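Local atomic coordinates of GH18 chiitnase (Pseudoalteromonas aurantia, PDB entry 6K7Z), a protein that probably hydrolyses internal glycosidic bonds of chitin as an endochitinase of glycoside hydrolase family 18. Residues L73-G78 with D113-D118; V186-N191 with V219-P224. All coordinates share one frame; numbering follows the deposited sequence.

Overall arrangement
The two contacts are both buried pairings of parallel strands in one closed barrel sheet, and differ in chemistry: contact 1 joins strands 71-77 and 111-115, contact 2 strands 183-187 and 219-224, with centres about 14 Å apart. Contact 1 lies nearer the middle of the chain and is largely polar, with acidic side chains and four backbone bonds. Contact 2 uses fewer backbone bonds and relies on aromatic and aliphatic packing against the neighbouring strand. The two meet where Gln187, the last residue of strand 183-187, brings NE2 to 3.2 Å from Glu117 OE2, probably as a hydrogen bond.

Contact 1 of 2, residues L73-G78 with D113-D118; sequences LISFGG and DIDYED
Ser75 and Asp113 sit level on neighbouring parallel strands of a TIM barrel, and their segments carry two sequence signatures of family 18: SxGG in Ser75 to Gly78, and the DxDxE end of the longer acidic motif in Asp113, Asp115 and Glu117. As in related enzymes, Glu117, in the loop that follows, is probably the catalytic acid.

Backbone bonds alternate between the strands. Phe76 N donates to Asp113 O at 2.7 Å. Asp113 N donates to Ile74 O before it and Asp115 N to Phe76 O after it, the latter bent to 145° at the hydrogen. The backbone pairing goes on to Gly78, whose N gives a straighter bond of 165° to Asp115 O over 2.8 Å. With no side chain at Gly77, that same carbonyl also approaches Gly77 CA in a CA-H...O contact.

Polar side chains gather on the Ser75 and Asp113 face. Ser75 turns OG anti to its own N (chi1 -172°), which carries the hydroxyl across to donate to Asp113 OD2 over 2.9 Å. Asp113 OD2 accepts with its anti lone pair, the one pointing away from OD1. Tyr7 OH also bonds OD2 and Ser153 OG holds OD1, so the buried carboxylate is fixed at both oxygens. Ser75 OG also lies 3.4 Å from Asp115 CB, packing against the root of the next acidic side chain.

Phe76 and Ile114 pair through their backbones and point to the opposite face, where each packs on other parts of the fold: Ile114 on Leu134, Leu137 and Leu141 of helix 130-144, Phe76 on Met81.

Farther along, a water bridges the two segments, donating to Gly78 O at 2.6 Å and accepting from Glu117 N at 3.0 Å.

Contact 2 of 2, residues V186-N191 with V219-P224; sequences VQFYNN and VIAGFP
Tyr189 holds CG between its backbone N and carbonyl carbon (chi1 46°), a crowded position that lays the ring against Gly222 and Pro224, whereas Phe188 swings CG anti to its carbonyl carbon (chi1 -73°) and sends its ring back to Ala221. The two rings thus go to opposite faces of the sheet, Phe188 to that of Ala221 and Tyr189 to the other. Gly222 O meets the edge of the Tyr189 ring near its plane, 3.5 Å from CD1. Tyr189 CD1 lies 3.9 Å from Pro224 CD, the two side chains running alongside in opposed senses. Phe188 CE2 comes to 3.9 Å from Ala221 CB at an oblique slant, with Val186 CG1 over one face of its ring.

These strands belong to the beta-alpha-beta unit in which helix 198-209 connects the two parallel strands; its Ile201 and Tyr208 also touch Phe188. Tyr189 instead reaches Met258 and Trp260 of strand 256-260, the next strand of the barrel. Val186 N bonds Ile220 O at 2.9 Å, and Gly222 N returns a weak bond to Val186 O. An inverse gamma turn centred on Phe188 then bends the 186-191 segment, yet Phe188 N still reaches Gly222 O at 3.1 Å. Nearer the start of both segments, the Val186 and Val219 side chains meet at an angle, CG2 of Val186 lying 3.7 Å from CG1 of Val219.

Contact 1 of 2, residues L73-G78 with D113-D118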
loop_
_atom_site.group_PDB
_atom_site.type_symbol
_atom_site.label_atom_id
_atom_site.label_comp_id
_atom_site.label_asym_id
_atom_site.label_seq_id
_atom_site.Cartn_x
_atom_site.Cartn_y
_atom_site.Cartn_z
ATOM N N LEU A 73 -2.183 5.233 -8.176
ATOM C CA LEU A 73 -2.886 5.613 -6.962
ATOM C C LEU A 73 -2.075 6.656 -6.209
ATOM O O LEU A 73 -0.847 6.727 -6.343
ATOM C CB LEU A 73 -3.113 4.417 -6.031
ATOM C CG LEU A 73 -3.635 3.111 -6.629
ATOM C CD1 LEU A 73 -3.971 2.135 -5.508
ATOM C CD2 LEU A 73 -4.845 3.344 -7.506
ATOM N N ILE A 74 -2.760 7.446 -5.401
ATOM C CA ILE A 74 -2.085 8.263 -4.408
ATOM C C ILE A 74 -2.081 7.480 -3.103
ATOM O O ILE A 74 -3.108 6.918 -2.696
ATOM C CB ILE A 74 -2.752 9.648 -4.260
ATOM C CG1 ILE A 74 -1.946 10.532 -3.306
ATOM C CG2 ILE A 74 -4.233 9.554 -3.828
ATOM C CD1 ILE A 74 -0.560 10.894 -3.835
ATOM N N SER A 75 -0.910 7.365 -2.482
ATOM C CA SER A 75 -0.809 6.694 -1.198
ATOM C C SER A 75 -0.958 7.734 -0.097
ATOM O O SER A 75 -0.177 8.692 -0.024
ATOM C CB SER A 75 0.510 5.943 -1.055
ATOM O OG SER A 75 0.494 5.169 0.127
ATOM N N PHE A 76 -1.955 7.528 0.759
ATOM C CA PHE A 76 -2.242 8.414 1.871
ATOM C C PHE A 76 -1.683 7.816 3.151
ATOM O O PHE A 76 -1.968 6.656 3.480
ATOM C CB PHE A 76 -3.744 8.621 2.024
ATOM C CG PHE A 76 -4.112 9.361 3.270
ATOM C CD1 PHE A 76 -3.773 10.699 3.410
ATOM C CD2 PHE A 76 -4.769 8.716 4.303
ATOM C CE1 PHE A 76 -4.102 11.382 4.568
ATOM C CE2 PHE A 76 -5.112 9.396 5.463
ATOM C CZ PHE A 76 -4.775 10.730 5.595
ATOM N N GLY A 77 -0.894 8.605 3.872
ATOM C CA GLY A 77 -0.348 8.125 5.126
ATOM C C GLY A 77 1.161 8.006 5.098
ATOM O O GLY A 77 1.865 9.006 4.929
ATOM N N GLY A 78 1.679 6.795 5.258
ATOM C CA GLY A 78 3.108 6.608 5.364
ATOM C C GLY A 78 3.564 6.582 6.809
ATOM O O GLY A 78 2.828 6.918 7.744
ATOM N N ASP A 113 -4.264 4.374 -2.097
ATOM C CA ASP A 113 -3.654 3.380 -1.234
ATOM C C ASP A 113 -3.597 3.966 0.170
ATOM O O ASP A 113 -3.087 5.069 0.358
ATOM C CB ASP A 113 -2.249 3.038 -1.733
ATOM C CG ASP A 113 -1.520 2.056 -0.836
ATOM O OD1 ASP A 113 -1.944 0.881 -0.736
ATOM O OD2 ASP A 113 -0.483 2.453 -0.251
ATOM N N ILE A 114 -4.143 3.250 1.145
ATOM C CA ILE A 114 -4.202 3.732 2.517
ATOM C C ILE A 114 -3.041 3.074 3.241
ATOM O O ILE A 114 -3.128 1.919 3.661
ATOM C CB ILE A 114 -5.549 3.430 3.177
ATOM C CG1 ILE A 114 -6.645 4.233 2.467
ATOM C CG2 ILE A 114 -5.504 3.746 4.666
ATOM C CD1 ILE A 114 -8.032 3.752 2.785
ATOM N N ASP A 115 -1.932 3.802 3.353
ATOM C CA ASP A 115 -0.727 3.268 3.982
ATOM C C ASP A 115 -0.734 3.685 5.449
ATOM O O ASP A 115 -0.052 4.620 5.872
ATOM C CB ASP A 115 0.511 3.756 3.244
ATOM C CG ASP A 115 1.798 3.119 3.757
ATOM O OD1 ASP A 115 1.748 2.311 4.709
ATOM O OD2 ASP A 115 2.875 3.421 3.197
ATOM N N TYR A 116 -1.521 2.956 6.231
ATOM C CA TYR A 116 -1.795 3.277 7.629
ATOM C C TYR A 116 -0.880 2.454 8.534
ATOM O O TYR A 116 -0.902 1.220 8.484
ATOM C CB TYR A 116 -3.261 2.991 7.933
ATOM C CG TYR A 116 -3.693 3.206 9.358
ATOM C CD1 TYR A 116 -4.157 4.437 9.773
ATOM C CD2 TYR A 116 -3.675 2.161 10.283
ATOM C CE1 TYR A 116 -4.583 4.640 11.074
ATOM C CE2 TYR A 116 -4.103 2.353 11.595
ATOM C CZ TYR A 116 -4.562 3.599 11.979
ATOM O OH TYR A 116 -4.999 3.820 13.271
ATOM N N GLU A 117 -0.093 3.142 9.378
ATOM C CA GLU A 117 0.916 2.481 10.207
ATOM C C GLU A 117 0.785 2.832 11.693
ATOM O O GLU A 117 1.729 2.625 12.463
ATOM C CB GLU A 117 2.319 2.829 9.693
ATOM C CG GLU A 117 2.445 2.786 8.152
ATOM C CD GLU A 117 3.885 2.585 7.655
ATOM O OE1 GLU A 117 4.814 2.743 8.463
ATOM O OE2 GLU A 117 4.082 2.257 6.463
ATOM N N ASP A 118 -0.367 3.350 12.129
ATOM C CA ASP A 118 -0.528 3.807 13.516
ATOM C C ASP A 118 -0.922 2.618 14.390
ATOM O O ASP A 118 -2.077 2.433 14.788
ATOM C CB ASP A 118 -1.545 4.940 13.599
ATOM C CG ASP A 118 -1.617 5.555 14.992
ATOM O OD1 ASP A 118 -0.740 5.252 15.834
ATOM O OD2 ASP A 118 -2.551 6.326 15.245
HETATM O O HOH W 1 0.719 5.966 9.023
#

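Contact 2 of 2, residues V186-N191 with V219-P224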
loop_
_atom_site.group_PDB
_atom_site.type_symbol
_atom_site.label_atom_id
_atom_site.label_comp_id
_atom_site.label_asym_id
_atom_site.label_seq_id
_atom_site.Cartn_x
_atom_site.Cartn_y
_atom_site.Cartn_z
ATOM N N VAL A 186 0.698 -6.144 1.846
ATOM C CA VAL A 186 1.254 -6.559 3.135
ATOM C C VAL A 186 2.757 -6.291 3.149
ATOM O O VAL A 186 3.495 -6.762 2.277
ATOM C CB VAL A 186 0.962 -8.041 3.422
ATOM C CG1 VAL A 186 1.481 -8.410 4.808
ATOM C CG2 VAL A 186 -0.540 -8.339 3.294
ATOM N N GLN A 187 3.224 -5.549 4.157
ATOM C CA GLN A 187 4.636 -5.176 4.256
ATOM C C GLN A 187 5.387 -6.258 5.017
ATOM O O GLN A 187 5.517 -6.214 6.241
ATOM C CB GLN A 187 4.795 -3.825 4.943
ATOM C CG GLN A 187 3.916 -2.725 4.389
ATOM C CD GLN A 187 4.233 -1.373 5.008
ATOM O OE1 GLN A 187 5.356 -1.135 5.453
ATOM N NE2 GLN A 187 3.239 -0.475 5.034
ATOM N N PHE A 188 5.925 -7.233 4.283
ATOM C CA PHE A 188 6.707 -8.269 4.938
ATOM C C PHE A 188 8.133 -7.781 5.179
ATOM O O PHE A 188 9.103 -8.431 4.771
ATOM C CB PHE A 188 6.689 -9.562 4.113
ATOM C CG PHE A 188 5.364 -10.288 4.158
ATOM C CD1 PHE A 188 4.941 -10.915 5.325
ATOM C CD2 PHE A 188 4.527 -10.321 3.041
ATOM C CE1 PHE A 188 3.731 -11.580 5.377
ATOM C CE2 PHE A 188 3.309 -10.997 3.085
ATOM C CZ PHE A 188 2.908 -11.623 4.260
ATOM N N TYR A 189 8.265 -6.643 5.848
ATOM C CA TYR A 189 9.563 -6.094 6.210
ATOM C C TYR A 189 9.354 -5.158 7.390
ATOM O O TYR A 189 8.224 -4.810 7.738
ATOM C CB TYR A 189 10.226 -5.378 5.028
ATOM C CG TYR A 189 9.315 -4.444 4.277
ATOM C CD1 TYR A 189 8.526 -4.909 3.230
ATOM C CD2 TYR A 189 9.233 -3.099 4.615
ATOM C CE1 TYR A 189 7.681 -4.058 2.537
ATOM C CE2 TYR A 189 8.399 -2.241 3.924
ATOM C CZ TYR A 189 7.629 -2.719 2.884
ATOM O OH TYR A 189 6.785 -1.862 2.194
ATOM N N ASN A 190 10.464 -4.795 8.038
ATOM C CA ASN A 190 10.435 -3.997 9.267
ATOM C C ASN A 190 9.585 -4.650 10.345
ATOM O O ASN A 190 9.067 -3.966 11.232
ATOM C CB ASN A 190 9.931 -2.574 9.015
ATOM C CG ASN A 190 10.806 -1.811 8.044
ATOM O OD1 ASN A 190 12.017 -2.043 7.971
ATOM N ND2 ASN A 190 10.202 -0.889 7.296
ATOM N N ASN A 191 9.433 -5.970 10.281
ATOM C CA ASN A 191 8.526 -6.683 11.179
ATOM C C ASN A 191 9.063 -8.070 11.438
ATOM O O ASN A 191 8.726 -9.027 10.729
ATOM C CB ASN A 191 7.113 -6.773 10.608
ATOM C CG ASN A 191 6.305 -5.533 10.867
ATOM O OD1 ASN A 191 5.773 -5.353 11.965
ATOM N ND2 ASN A 191 6.183 -4.676 9.856
ATOM N N VAL A 219 -4.557 -10.287 -1.510
ATOM C CA VAL A 219 -3.401 -10.180 -0.626
ATOM C C VAL A 219 -2.145 -10.162 -1.486
ATOM O O VAL A 219 -1.872 -11.124 -2.216
ATOM C CB VAL A 219 -3.353 -11.314 0.407
ATOM C CG1 VAL A 219 -2.219 -11.054 1.406
ATOM C CG2 VAL A 219 -4.711 -11.443 1.136
ATOM N N ILE A 220 -1.396 -9.064 -1.402
ATOM C CA ILE A 220 -0.157 -8.858 -2.156
ATOM C C ILE A 220 1.000 -8.916 -1.169
ATOM O O ILE A 220 0.960 -8.256 -0.123
ATOM C CB ILE A 220 -0.160 -7.502 -2.890
ATOM C CG1 ILE A 220 -1.472 -7.272 -3.642
ATOM C CG2 ILE A 220 1.043 -7.370 -3.807
ATOM C CD1 ILE A 220 -1.721 -8.233 -4.770
ATOM N N ALA A 221 2.043 -9.668 -1.509
ATOM C CA ALA A 221 3.198 -9.804 -0.628
ATOM C C ALA A 221 4.239 -8.747 -0.978
ATOM O O ALA A 221 4.713 -8.695 -2.116
ATOM C CB ALA A 221 3.793 -11.205 -0.735
ATOM N N GLY A 222 4.596 -7.908 -0.010
ATOM C CA GLY A 222 5.455 -6.746 -0.249
ATOM C C GLY A 222 6.848 -6.937 0.331
ATOM O O GLY A 222 7.005 -7.483 1.434
ATOM N N PHE A 223 7.858 -6.458 -0.401
ATOM C CA PHE A 223 9.261 -6.678 -0.044
ATOM C C PHE A 223 10.096 -5.449 -0.367
ATOM O O PHE A 223 9.743 -4.675 -1.263
ATOM C CB PHE A 223 9.840 -7.885 -0.799
ATOM C CG PHE A 223 9.161 -9.166 -0.464
ATOM C CD1 PHE A 223 9.510 -9.862 0.681
ATOM C CD2 PHE A 223 8.138 -9.656 -1.260
ATOM C CE1 PHE A 223 8.861 -11.032 1.011
ATOM C CE2 PHE A 223 7.485 -10.836 -0.928
ATOM C CZ PHE A 223 7.850 -11.521 0.201
ATOM N N PRO A 224 11.230 -5.269 0.316
ATOM C CA PRO A 224 12.173 -4.217 -0.088
ATOM C C PRO A 224 12.981 -4.668 -1.293
ATOM O O PRO A 224 13.344 -5.842 -1.408
ATOM C CB PRO A 224 13.085 -4.052 1.138
ATOM C CG PRO A 224 12.803 -5.225 2.036
ATOM C CD PRO A 224 11.768 -6.105 1.407
#